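Local coordinates for mevalonate diphosphate decarboxylase (Legionella pneumophila, PDB 3LTO), which probably catalyses the ATP-dependent decarboxylation of mevalonate diphosphate to isopentenyl diphosphate, a step of isoprenoid biosynthesis, at residues A[258-261]-A[262-266]; A[302-306]-A[307-311]. One frame throughout, in Å; residues are numbered along the deposited sequence.

Contact 1. Residues A[258-261]-A[262-266]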
loop_
_atom_site.group_PDB
_atom_site.type_symbol
_atom_site.label_atom_id
_atom_site.label_comp_id
_atom_site.label_asym_id
_atom_site.label_seq_id
_atom_site.Cartn_x
_atom_site.Cartn_y
_atom_site.Cartn_z
ATOM N N ASP A 258 18.111 -30.073 19.597
ATOM C CA ASP A 258 18.310 -31.428 19.111
ATOM C C ASP A 258 16.966 -32.147 19.108
ATOM O O ASP A 258 16.698 -32.987 18.251
ATOM C CB ASP A 258 19.322 -32.169 19.997
ATOM C CG ASP A 258 18.909 -32.207 21.458
ATOM O OD1 ASP A 258 18.356 -31.203 21.956
ATOM O OD2 ASP A 258 19.152 -33.245 22.112
ATOM N N ASN A 259 16.108 -31.804 20.062
ATOM C CA ASN A 259 14.799 -32.435 20.122
ATOM C C ASN A 259 14.008 -32.053 18.866
ATOM O O ASN A 259 13.390 -32.903 18.217
ATOM C CB ASN A 259 14.067 -32.004 21.390
ATOM C CG ASN A 259 12.773 -32.760 21.598
ATOM O OD1 ASN A 259 12.674 -33.938 21.270
ATOM N ND2 ASN A 259 11.776 -32.091 22.160
ATOM N N THR A 260 14.054 -30.775 18.513
ATOM C CA THR A 260 13.361 -30.276 17.333
ATOM C C THR A 260 13.902 -30.950 16.079
ATOM O O THR A 260 13.139 -31.407 15.227
ATOM C CB THR A 260 13.561 -28.760 17.172
ATOM O OG1 THR A 260 13.463 -28.127 18.454
ATOM C CG2 THR A 260 12.502 -28.178 16.231
ATOM N N LEU A 261 15.225 -31.010 15.971
ATOM C CA LEU A 261 15.866 -31.615 14.811
ATOM C C LEU A 261 15.474 -33.079 14.618
ATOM O O LEU A 261 15.340 -33.552 13.491
ATOM C CB LEU A 261 17.392 -31.482 14.926
ATOM C CG LEU A 261 17.920 -30.040 14.934
ATOM C CD1 LEU A 261 19.407 -30.032 15.218
ATOM C CD2 LEU A 261 17.626 -29.373 13.578
ATOM N N HIS A 262 15.279 -33.791 15.717
ATOM C CA HIS A 262 14.892 -35.186 15.632
ATOM C C HIS A 262 13.570 -35.300 14.893
ATOM O O HIS A 262 13.457 -36.060 13.937
ATOM C CB HIS A 262 14.762 -35.799 17.036
ATOM C CG HIS A 262 16.052 -35.835 17.796
ATOM N ND1 HIS A 262 16.107 -35.888 19.172
ATOM C CD2 HIS A 262 17.338 -35.829 17.367
ATOM C CE1 HIS A 262 17.371 -35.912 19.559
ATOM N NE2 HIS A 262 18.137 -35.877 18.483
ATOM N N ILE A 263 12.579 -34.517 15.307
ATOM C CA ILE A 263 11.273 -34.597 14.671
ATOM C C ILE A 263 11.256 -34.011 13.257
ATOM O O ILE A 263 10.522 -34.487 12.396
ATOM C CB ILE A 263 10.177 -33.949 15.568
ATOM C CG1 ILE A 263 8.793 -34.264 15.001
ATOM C CG2 ILE A 263 10.385 -32.444 15.678
ATOM C CD1 ILE A 263 8.552 -35.764 14.766
ATOM N N LEU A 264 12.069 -32.988 13.004
ATOM C CA LEU A 264 12.125 -32.419 11.657
ATOM C C LEU A 264 12.721 -33.478 10.724
ATOM O O LEU A 264 12.237 -33.685 9.618
ATOM C CB LEU A 264 12.985 -31.149 11.627
ATOM C CG LEU A 264 12.407 -29.933 12.352
ATOM C CD1 LEU A 264 13.330 -28.739 12.181
ATOM C CD2 LEU A 264 11.026 -29.626 11.789
ATOM N N SER A 265 13.770 -34.148 11.193
ATOM C CA SER A 265 14.428 -35.203 10.428
ATOM C C SER A 265 13.440 -36.333 10.159
ATOM O O SER A 265 13.418 -36.909 9.073
ATOM C CB SER A 265 15.623 -35.750 11.211
ATOM O OG SER A 265 16.220 -36.844 10.541
ATOM N N VAL A 266 12.621 -36.647 11.155
ATOM C CA VAL A 266 11.632 -37.700 10.999
ATOM C C VAL A 266 10.623 -37.320 9.917
ATOM O O VAL A 266 10.249 -38.144 9.084
ATOM C CB VAL A 266 10.902 -37.973 12.336
ATOM C CG1 VAL A 266 9.635 -38.778 12.100
ATOM C CG2 VAL A 266 11.827 -38.743 13.277
#
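N259 O is approached by three donors. H262 N lies 3.3 Å from N259 O and I263 N lies 3.4 Å from it, and both bonds are weak. The hydroxyl of Y312 supplies the third bond. The main i to i+4 bonds are firmer. H262 N reaches D258 O at 3.0 Å, L264 N reaches T260 O at 2.9 Å, and S265 N reaches L261 O at 2.8 Å.

The H262 side chain folds back over the first turn. Its CG stands anti to its own carbonyl carbon (chi1 -64°), which lays one ring face on the D258 peptide. The carbonyl oxygen D258 O points into that face, 3.0 Å from H262 CG, with D258 C behind it. It meets the ring nitrogens over the face, at a poor angle, and accepts no bond from them. The D258 carboxylate runs alongside this ring, with the two planes 67° apart. The nearest approach of the two side chains is D258 OD2 to H262 CE1, 4.1 Å. D258 OD2 and H262 NE2 are 4.6 Å apart, too far for a salt bridge.

On another side of the turn, T260 and L264 run side by side. I263 turns its CG1 branch away from the segment 258-261. T260 OG1 bonds back to T257 N, while T257 OG1 makes a weak bond to N259 N. This resembles a capping box at the first turn of an alpha-helix, here helix 258-274 of the C-terminal domain.

Contact 2. Residues A[302-306]-A[307-311]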
loop_
_atom_site.group_PDB
_atom_site.type_symbol
_atom_site.label_atom_id
_atom_site.label_comp_id
_atom_site.label_asym_id
_atom_site.label_seq_id
_atom_site.Cartn_x
_atom_site.Cartn_y
_atom_site.Cartn_z
ATOM N N GLN A 302 -1.756 -41.316 10.612
ATOM C CA GLN A 302 -0.703 -42.322 10.509
ATOM C C GLN A 302 0.639 -41.765 11.006
ATOM O O GLN A 302 1.395 -42.452 11.685
ATOM C CB GLN A 302 -0.576 -42.801 9.057
ATOM C CG GLN A 302 0.555 -43.790 8.808
ATOM C CD GLN A 302 0.657 -44.217 7.348
ATOM O OE1 GLN A 302 1.567 -44.959 6.969
ATOM N NE2 GLN A 302 -0.280 -43.753 6.524
ATOM N N PHE A 303 0.935 -40.515 10.669
ATOM C CA PHE A 303 2.187 -39.910 11.110
ATOM C C PHE A 303 2.168 -39.620 12.617
ATOM O O PHE A 303 3.162 -39.819 13.311
ATOM C CB PHE A 303 2.466 -38.623 10.323
ATOM C CG PHE A 303 3.739 -37.946 10.723
ATOM C CD1 PHE A 303 3.749 -37.002 11.746
ATOM C CD2 PHE A 303 4.946 -38.305 10.133
ATOM C CE1 PHE A 303 4.944 -36.425 12.182
ATOM C CE2 PHE A 303 6.154 -37.734 10.562
ATOM C CZ PHE A 303 6.148 -36.793 11.590
ATOM N N LYS A 304 1.035 -39.143 13.119
ATOM C CA LYS A 304 0.903 -38.849 14.539
ATOM C C LYS A 304 1.080 -40.144 15.326
ATOM O O LYS A 304 1.792 -40.190 16.336
ATOM C CB LYS A 304 -0.479 -38.255 14.824
ATOM C CG LYS A 304 -0.795 -38.035 16.300
ATOM C CD LYS A 304 -2.162 -37.389 16.458
ATOM C CE LYS A 304 -2.440 -37.000 17.901
ATOM N NZ LYS A 304 -3.635 -36.097 18.034
ATOM N N SER A 305 0.424 -41.197 14.850
ATOM C CA SER A 305 0.494 -42.498 15.495
ATOM C C SER A 305 1.910 -43.054 15.477
ATOM O O SER A 305 2.457 -43.414 16.519
ATOM C CB SER A 305 -0.440 -43.494 14.790
ATOM O OG SER A 305 -1.803 -43.099 14.885
ATOM N N ASP A 306 2.505 -43.107 14.291
ATOM C CA ASP A 306 3.839 -43.671 14.145
ATOM C C ASP A 306 5.032 -42.832 14.604
ATOM O O ASP A 306 6.100 -43.389 14.862
ATOM C CB ASP A 306 4.077 -44.114 12.690
ATOM C CG ASP A 306 3.116 -45.199 12.239
ATOM O OD1 ASP A 306 2.558 -45.912 13.097
ATOM O OD2 ASP A 306 2.924 -45.350 11.015
ATOM N N HIS A 307 4.879 -41.516 14.720
ATOM C CA HIS A 307 6.025 -40.708 15.127
ATOM C C HIS A 307 5.827 -39.611 16.172
ATOM O O HIS A 307 6.804 -39.080 16.690
ATOM C CB HIS A 307 6.695 -40.089 13.893
ATOM C CG HIS A 307 7.127 -41.092 12.871
ATOM N ND1 HIS A 307 6.324 -41.476 11.820
ATOM C CD2 HIS A 307 8.277 -41.797 12.741
ATOM C CE1 HIS A 307 6.960 -42.372 11.084
ATOM N NE2 HIS A 307 8.147 -42.583 11.621
ATOM N N LEU A 308 4.585 -39.268 16.492
ATOM C CA LEU A 308 4.326 -38.211 17.475
ATOM C C LEU A 308 3.912 -38.726 18.847
ATOM O O LEU A 308 4.445 -38.294 19.871
ATOM C CB LEU A 308 3.255 -37.262 16.939
ATOM C CG LEU A 308 3.704 -35.960 16.272
ATOM C CD1 LEU A 308 5.107 -36.089 15.711
ATOM C CD2 LEU A 308 2.702 -35.594 15.190
ATOM N N VAL A 309 2.954 -39.641 18.862
ATOM C CA VAL A 309 2.466 -40.220 20.104
ATOM C C VAL A 309 3.609 -40.809 20.925
ATOM O O VAL A 309 4.444 -41.556 20.405
ATOM C CB VAL A 309 1.444 -41.323 19.818
ATOM C CG1 VAL A 309 1.079 -42.036 21.098
ATOM C CG2 VAL A 309 0.215 -40.719 19.157
ATOM N N GLY A 310 3.646 -40.459 22.206
ATOM C CA GLY A 310 4.684 -40.971 23.081
ATOM C C GLY A 310 6.002 -40.227 23.000
ATOM O O GLY A 310 6.908 -40.485 23.793
ATOM N N ASN A 311 6.114 -39.297 22.056
ATOM C CA ASN A 311 7.348 -38.535 21.893
ATOM C C ASN A 311 7.185 -37.036 22.071
ATOM O O ASN A 311 8.029 -36.384 22.689
ATOM C CB ASN A 311 7.942 -38.809 20.520
ATOM C CG ASN A 311 8.124 -40.277 20.265
ATOM O OD1 ASN A 311 8.630 -41.005 21.125
ATOM N ND2 ASN A 311 7.720 -40.730 19.082
HETATM O O HOH W 1 4.930 -42.590 17.816
#
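A pi-type turn closes the C-terminal end of helix 297-308, and a type II beta turn over 308-311 carries the chain out of it. In the pi-type turn K304 O takes two backbone donors. V309 N, five residues on, points almost straight at it, 2.8 Å away with an N-H...O angle of 170°. L308 N also bonds to K304 O, but from above the carbonyl plane. One residue earlier, H307 N still makes a normal helical bond to F303 O.

The F303 ring lies across H307 and L308. CB of H307 makes a CH-pi contact over one ring face, 4.2 Å from the ring centroid. The imidazole is slid aside, so the two rings barely overlap although their planes are only 29° apart. F303 CG is anti to its backbone N (chi1 -180°), which carries the ring to this position. L308 CD1 touches F303 CE1 at 3.5 Å. H307 ND1 is buried here and has no partner in the model. The F303 ring also meets F270 edge-to-face on the neighbouring helix 258-274.

V309 lays its CG2 methyl 3.3 Å from K304 O and against the aliphatic chain of K304. Water 1 donates to both S305 O and V309 O, tying the last turn to the exit. In the beta turn N311 N bonds to L308 O, and the N311 side chain folds back, placing ND2 3.0 Å from H307 O.

Overall arrangement
Both contacts belong to the C-terminal domain and lie on the same side of the chain's centre, with their own centres about 13 Å apart. Contact 1 comes first along the chain, at the start of helix 258-274. Strands 279-281 and 288-292 follow, and then helix 297-308, whose end holds contact 2. The two helices pack directly. I263 and V266 of contact 1 meet F303, L308 and H307 of contact 2, with V266 CG1 3.4 Å from H307 CD2. The beginning of one helix thus rests on the end of the other. T260 and L264 of contact 1 pack on V288 of the antiparallel sheet, so helix 258-274 touches the sheet with one set of side chains and helix 297-308 with another.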